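Local coordinates for ralf, proline/betaine transporter (Legionella pneumophila, PDB 4D7Q), which probably acts through its Sec7 domain as a guanine nucleotide exchange factor, here in a chimera joining a Legionella Sec7 domain to a Rickettsia capping domain, at residues L141-I146 with K255-K260; P303-E306 with Q310-E313. The protein carries 2 engineered substitutions. All blocks are in the same frame, centred on the assembly; numbering follows the deposited sequence.

Interaction 1: residues L141-I146 with K255-K260; sequences LAFQTI and KTFLSK
Phe257 drives the edge of its ring toward the face of Phe143, forming an offset edge-to-face pair with centroids 5.7 Å apart and planes at 77°. The leading atom is CE1 of Phe257, which lies 3.6 Å from CD2 of Phe143; that CD2 sits close to the plane of the Phe257 ring. One step further round, CZ of Phe257 reaches the stem of its partner, 3.8 Å from Phe143 CB. The extended conformation of Phe257 makes this possible: CG stands anti to the backbone N (chi1 179°), and the ring spans the gap between two helices where the nearest CA atoms of 141-146 and 255-260, those of Phe143 and Leu258, are 9.1 Å apart. Leu258 completes the contact with a single branch, CD1, obliquely placed 4.2 Å from Phe143 CZ. The pairing lies on the seam of the chimera, where helix 135-152 of the Legionella Sec7 domain faces helix 256-262 of the Rickettsia capping domain, and this particular junction is a product of the fusion. The apolar rings fill the contact between the two helices, with no hydrogen bond across it. Tyr139 and Phe261 also meet both phenylalanines, making an aromatic cluster. Behind Phe143, Thr145 turns its hydroxyl back onto its own helix, where OG1 donates to Leu141 O at 2.7 Å from above the carbonyl plane. The same oxygen accepts from Thr145 N; both bonds satisfy the hydroxyl and the amide within the helix, on a side packed against Phe93 and Leu97. At the N-cap of the capping-domain helix, Lys255 reaches across the seam to a salt bridge with Asp114.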
loop_
_atom_site.group_PDB
_atom_site.type_symbol
_atom_site.label_atom_id
_atom_site.label_comp_id
_atom_site.label_asym_id
_atom_site.label_seq_id
_atom_site.Cartn_x
_atom_site.Cartn_y
_atom_site.Cartn_z
ATOM N N LEU A 141 10.617 -2.052 14.343
ATOM C CA LEU A 141 9.703 -1.954 15.479
ATOM C C LEU A 141 8.291 -1.708 15.000
ATOM O O LEU A 141 7.371 -2.293 15.565
ATOM C CB LEU A 141 10.073 -0.759 16.368
ATOM C CG LEU A 141 11.168 -0.909 17.403
ATOM C CD1 LEU A 141 11.428 0.438 18.050
ATOM C CD2 LEU A 141 10.811 -1.957 18.474
ATOM N N ALA A 142 8.108 -0.810 14.000
ATOM C CA ALA A 142 6.772 -0.487 13.479
ATOM C C ALA A 142 6.023 -1.709 12.966
ATOM O O ALA A 142 4.879 -1.932 13.374
ATOM C CB ALA A 142 6.836 0.590 12.405
ATOM N N PHE A 143 6.656 -2.493 12.083
ATOM C CA PHE A 143 6.054 -3.720 11.556
ATOM C C PHE A 143 5.795 -4.741 12.668
ATOM O O PHE A 143 4.755 -5.412 12.655
ATOM C CB PHE A 143 6.892 -4.321 10.411
ATOM C CG PHE A 143 6.469 -3.784 9.061
ATOM C CD1 PHE A 143 5.285 -4.215 8.459
ATOM C CD2 PHE A 143 7.208 -2.782 8.425
ATOM C CE1 PHE A 143 4.869 -3.677 7.237
ATOM C CE2 PHE A 143 6.798 -2.265 7.188
ATOM C CZ PHE A 143 5.634 -2.717 6.608
ATOM N N GLN A 144 6.697 -4.817 13.656
ATOM C CA GLN A 144 6.487 -5.739 14.780
ATOM C C GLN A 144 5.267 -5.346 15.599
ATOM O O GLN A 144 4.526 -6.236 16.021
ATOM C CB GLN A 144 7.711 -5.820 15.713
ATOM C CG GLN A 144 7.699 -7.068 16.634
ATOM C CD GLN A 144 7.845 -8.366 15.851
ATOM O OE1 GLN A 144 8.508 -8.434 14.802
ATOM N NE2 GLN A 144 7.213 -9.429 16.324
ATOM N N THR A 145 5.144 -4.022 15.906
ATOM C CA THR A 145 4.101 -3.412 16.736
ATOM C C THR A 145 2.730 -3.630 16.093
ATOM O O THR A 145 1.798 -4.031 16.778
ATOM C CB THR A 145 4.435 -1.922 16.987
ATOM O OG1 THR A 145 5.681 -1.816 17.674
ATOM C CG2 THR A 145 3.345 -1.172 17.735
ATOM N N ILE A 146 2.623 -3.397 14.778
ATOM C CA ILE A 146 1.373 -3.591 14.049
ATOM C C ILE A 146 0.899 -5.056 14.173
ATOM O O ILE A 146 -0.272 -5.313 14.480
ATOM C CB ILE A 146 1.545 -3.208 12.555
ATOM C CG1 ILE A 146 1.808 -1.687 12.365
ATOM C CG2 ILE A 146 0.291 -3.652 11.756
ATOM C CD1 ILE A 146 2.370 -1.319 10.869
ATOM N N LYS A 255 11.571 -7.145 -1.291
ATOM C CA LYS A 255 12.537 -7.286 -0.204
ATOM C C LYS A 255 11.949 -8.377 0.685
ATOM O O LYS A 255 10.732 -8.434 0.844
ATOM C CB LYS A 255 12.668 -5.983 0.582
ATOM C CG LYS A 255 13.298 -4.871 -0.260
ATOM C CD LYS A 255 12.988 -3.487 0.280
ATOM C CE LYS A 255 11.529 -3.125 0.154
ATOM N NZ LYS A 255 11.074 -2.473 1.391
ATOM N N THR A 256 12.782 -9.282 1.175
ATOM C CA THR A 256 12.350 -10.431 1.989
ATOM C C THR A 256 11.589 -10.047 3.234
ATOM O O THR A 256 10.605 -10.709 3.574
ATOM C CB THR A 256 13.544 -11.331 2.311
ATOM O OG1 THR A 256 14.622 -10.483 2.693
ATOM C CG2 THR A 256 13.964 -12.169 1.123
ATOM N N PHE A 257 12.025 -8.964 3.905
ATOM C CA PHE A 257 11.370 -8.453 5.111
ATOM C C PHE A 257 9.897 -8.114 4.766
ATOM O O PHE A 257 8.988 -8.669 5.372
ATOM C CB PHE A 257 12.151 -7.234 5.684
ATOM C CG PHE A 257 11.520 -6.635 6.928
ATOM C CD1 PHE A 257 10.412 -5.794 6.834
ATOM C CD2 PHE A 257 12.000 -6.951 8.194
ATOM C CE1 PHE A 257 9.781 -5.292 7.995
ATOM C CE2 PHE A 257 11.376 -6.439 9.348
ATOM C CZ PHE A 257 10.304 -5.565 9.234
ATOM N N LEU A 258 9.672 -7.257 3.759
ATOM C CA LEU A 258 8.333 -6.862 3.316
ATOM C C LEU A 258 7.437 -8.067 2.942
ATOM O O LEU A 258 6.292 -8.108 3.345
ATOM C CB LEU A 258 8.420 -5.850 2.157
ATOM C CG LEU A 258 7.077 -5.198 1.712
ATOM C CD1 LEU A 258 6.437 -4.417 2.840
ATOM C CD2 LEU A 258 7.295 -4.288 0.537
ATOM N N SER A 259 7.976 -9.027 2.171
ATOM C CA SER A 259 7.312 -10.261 1.764
ATOM C C SER A 259 6.754 -11.028 2.988
ATOM O O SER A 259 5.630 -11.524 2.947
ATOM C CB SER A 259 8.307 -11.147 1.019
ATOM O OG SER A 259 7.600 -12.138 0.292
ATOM N N LYS A 260 7.562 -11.139 4.068
ATOM C CA LYS A 260 7.171 -11.844 5.285
ATOM C C LYS A 260 6.029 -11.141 6.001
ATOM O O LYS A 260 5.114 -11.806 6.458
ATOM C CB LYS A 260 8.367 -12.002 6.233
ATOM C CG LYS A 260 9.362 -13.048 5.749
ATOM C CD LYS A 260 10.542 -13.111 6.705
ATOM C CE LYS A 260 11.518 -14.209 6.362
ATOM N NZ LYS A 260 12.622 -14.205 7.352
#

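Interaction 2: residues P303-E306 with Q310-E313; sequences PLRE and QPSE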
loop_
_atom_site.group_PDB
_atom_site.type_symbol
_atom_site.label_atom_id
_atom_site.label_comp_id
_atom_site.label_asym_id
_atom_site.label_seq_id
_atom_site.Cartn_x
_atom_site.Cartn_y
_atom_site.Cartn_z
ATOM N N PRO A 303 -3.034 -1.728 -15.100
ATOM C CA PRO A 303 -2.288 -1.216 -16.266
ATOM C C PRO A 303 -1.099 -0.407 -15.717
ATOM O O PRO A 303 -1.250 0.337 -14.743
ATOM C CB PRO A 303 -3.296 -0.296 -16.977
ATOM C CG PRO A 303 -4.305 0.047 -15.962
ATOM C CD PRO A 303 -4.329 -1.030 -14.924
ATOM N N LEU A 304 0.081 -0.601 -16.282
ATOM C CA LEU A 304 1.276 0.060 -15.768
ATOM C C LEU A 304 1.488 1.521 -16.206
ATOM O O LEU A 304 1.534 1.833 -17.400
ATOM C CB LEU A 304 2.510 -0.809 -16.069
ATOM C CG LEU A 304 3.736 -0.671 -15.168
ATOM C CD1 LEU A 304 3.425 -1.031 -13.703
ATOM C CD2 LEU A 304 4.862 -1.538 -15.684
ATOM N N ARG A 305 1.637 2.411 -15.207
ATOM C CA ARG A 305 1.979 3.819 -15.425
ATOM C C ARG A 305 3.471 3.821 -15.768
ATOM O O ARG A 305 4.248 3.101 -15.126
ATOM C CB ARG A 305 1.738 4.645 -14.146
ATOM C CG ARG A 305 0.359 5.282 -14.063
ATOM C CD ARG A 305 0.234 6.206 -12.856
ATOM N NE ARG A 305 1.107 7.381 -12.961
ATOM C CZ ARG A 305 0.732 8.557 -13.453
ATOM N NH1 ARG A 305 -0.501 8.730 -13.913
ATOM N NH2 ARG A 305 1.591 9.566 -13.499
ATOM N N GLU A 306 3.866 4.556 -16.817
ATOM C CA GLU A 306 5.283 4.594 -17.229
ATOM C C GLU A 306 5.763 6.020 -17.440
ATOM O O GLU A 306 5.007 6.844 -17.968
ATOM C CB GLU A 306 5.532 3.727 -18.486
ATOM C CG GLU A 306 5.398 2.231 -18.237
ATOM C CD GLU A 306 5.840 1.345 -19.383
ATOM O OE1 GLU A 306 4.998 1.044 -20.260
ATOM O OE2 GLU A 306 7.026 0.941 -19.399
ATOM N N GLN A 310 0.247 8.521 -17.534
ATOM C CA GLN A 310 -0.826 7.541 -17.405
ATOM C C GLN A 310 -0.562 6.301 -18.276
ATOM O O GLN A 310 0.104 6.439 -19.305
ATOM C CB GLN A 310 -2.181 8.188 -17.793
ATOM C CG GLN A 310 -2.492 8.319 -19.281
ATOM C CD GLN A 310 -3.823 8.996 -19.477
ATOM O OE1 GLN A 310 -4.878 8.350 -19.546
ATOM N NE2 GLN A 310 -3.806 10.318 -19.524
ATOM N N PRO A 311 -1.109 5.103 -17.956
ATOM C CA PRO A 311 -0.956 3.975 -18.889
ATOM C C PRO A 311 -1.779 4.264 -20.152
ATOM O O PRO A 311 -2.759 5.006 -20.100
ATOM C CB PRO A 311 -1.561 2.786 -18.127
ATOM C CG PRO A 311 -1.751 3.254 -16.712
ATOM C CD PRO A 311 -1.980 4.728 -16.825
ATOM N N SER A 312 -1.386 3.684 -21.278
ATOM C CA SER A 312 -2.128 3.843 -22.540
ATOM C C SER A 312 -3.407 3.015 -22.490
ATOM O O SER A 312 -3.578 2.179 -21.596
ATOM C CB SER A 312 -1.271 3.348 -23.703
ATOM O OG SER A 312 -0.838 2.014 -23.481
ATOM N N GLU A 313 -4.279 3.203 -23.485
ATOM C CA GLU A 313 -5.498 2.412 -23.651
ATOM C C GLU A 313 -5.097 0.934 -23.848
ATOM O O GLU A 313 -5.778 0.046 -23.341
ATOM C CB GLU A 313 -6.275 2.920 -24.873
ATOM C CG GLU A 313 -7.771 2.681 -24.783
ATOM C CD GLU A 313 -8.552 3.353 -25.897
ATOM O OE1 GLU A 313 -8.793 4.579 -25.804
ATOM O OE2 GLU A 313 -8.906 2.654 -26.872
HETATM O O HOH W 1 2.679 5.342 -19.336
#
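Pro311 points its ring against residues 303-306, where the chain leaves strand 297-303, and the residues opposite are arranged around it. The ring of Pro303 meets it at a slant, CB of Pro303 lying 3.7 Å from CB of Pro311. The carbonyl of Leu304 approaches the same carbon, its O only 3.3 Å from Pro311 CB, while the Leu304 side chain leaves on the side away from 310-313 and touches Ile269. On the next residue, Arg305 crosses Pro311 with its aliphatic stem, bringing CG to 3.7 Å from Pro311 CD. A rigid, compact proline suits this place, because it offers carbon on several sides and its ring fixes phi near -69°, which suits the extended backbone here. Farther out, the Arg305 chain bends at chi3 (66°), which lays the guanidinium so that the backbone N of Gln310 sits over one of its faces, 3.7 Å from NH1. The charged end is held from outside the loop: NE pairs with Glu72 of the Sec7 part, across the engineered junction, and NH1 with Asp338 of the capping domain. No direct hydrogen bond links the two segments. Instead a water joins their backbones, accepting from Glu306 N at 2.9 Å and donating to Gln310 O at 2.8 Å. Just beyond, Ser312 stands at the N-cap of helix 313-325, where its OG bonds Ser315 N, three residues on, capping the helix; Pro303 packs on Ser315 and Ala319 of that helix. The arrangement is that of a strand-to-helix connection within the capping domain, with an N-capping serine right after the proline that packs on the strand end.

How the interactions relate
Following the chain from the N terminus, helix 135-152 of the Sec7 part comes first, and 108 residues separate 141-146 from 255-260; interaction 1 closes that long excursion when helix 256-262 of the capping domain returns to it. Interaction 2 opens only afterwards, so the two are in series and neither nest nor cross. Strands 264-271 and 277-283 run between them, and strand 297-303 leads into interaction 2, its last residue being the first of that contact; a short loop, with three residues between the segments, then leads into helix 313-325. Interaction 1 therefore ties domain to domain, whereas 303-306 with 310-313 is local to the capping domain. Their centres are 30 Å apart, on opposite sides of the chain's centre.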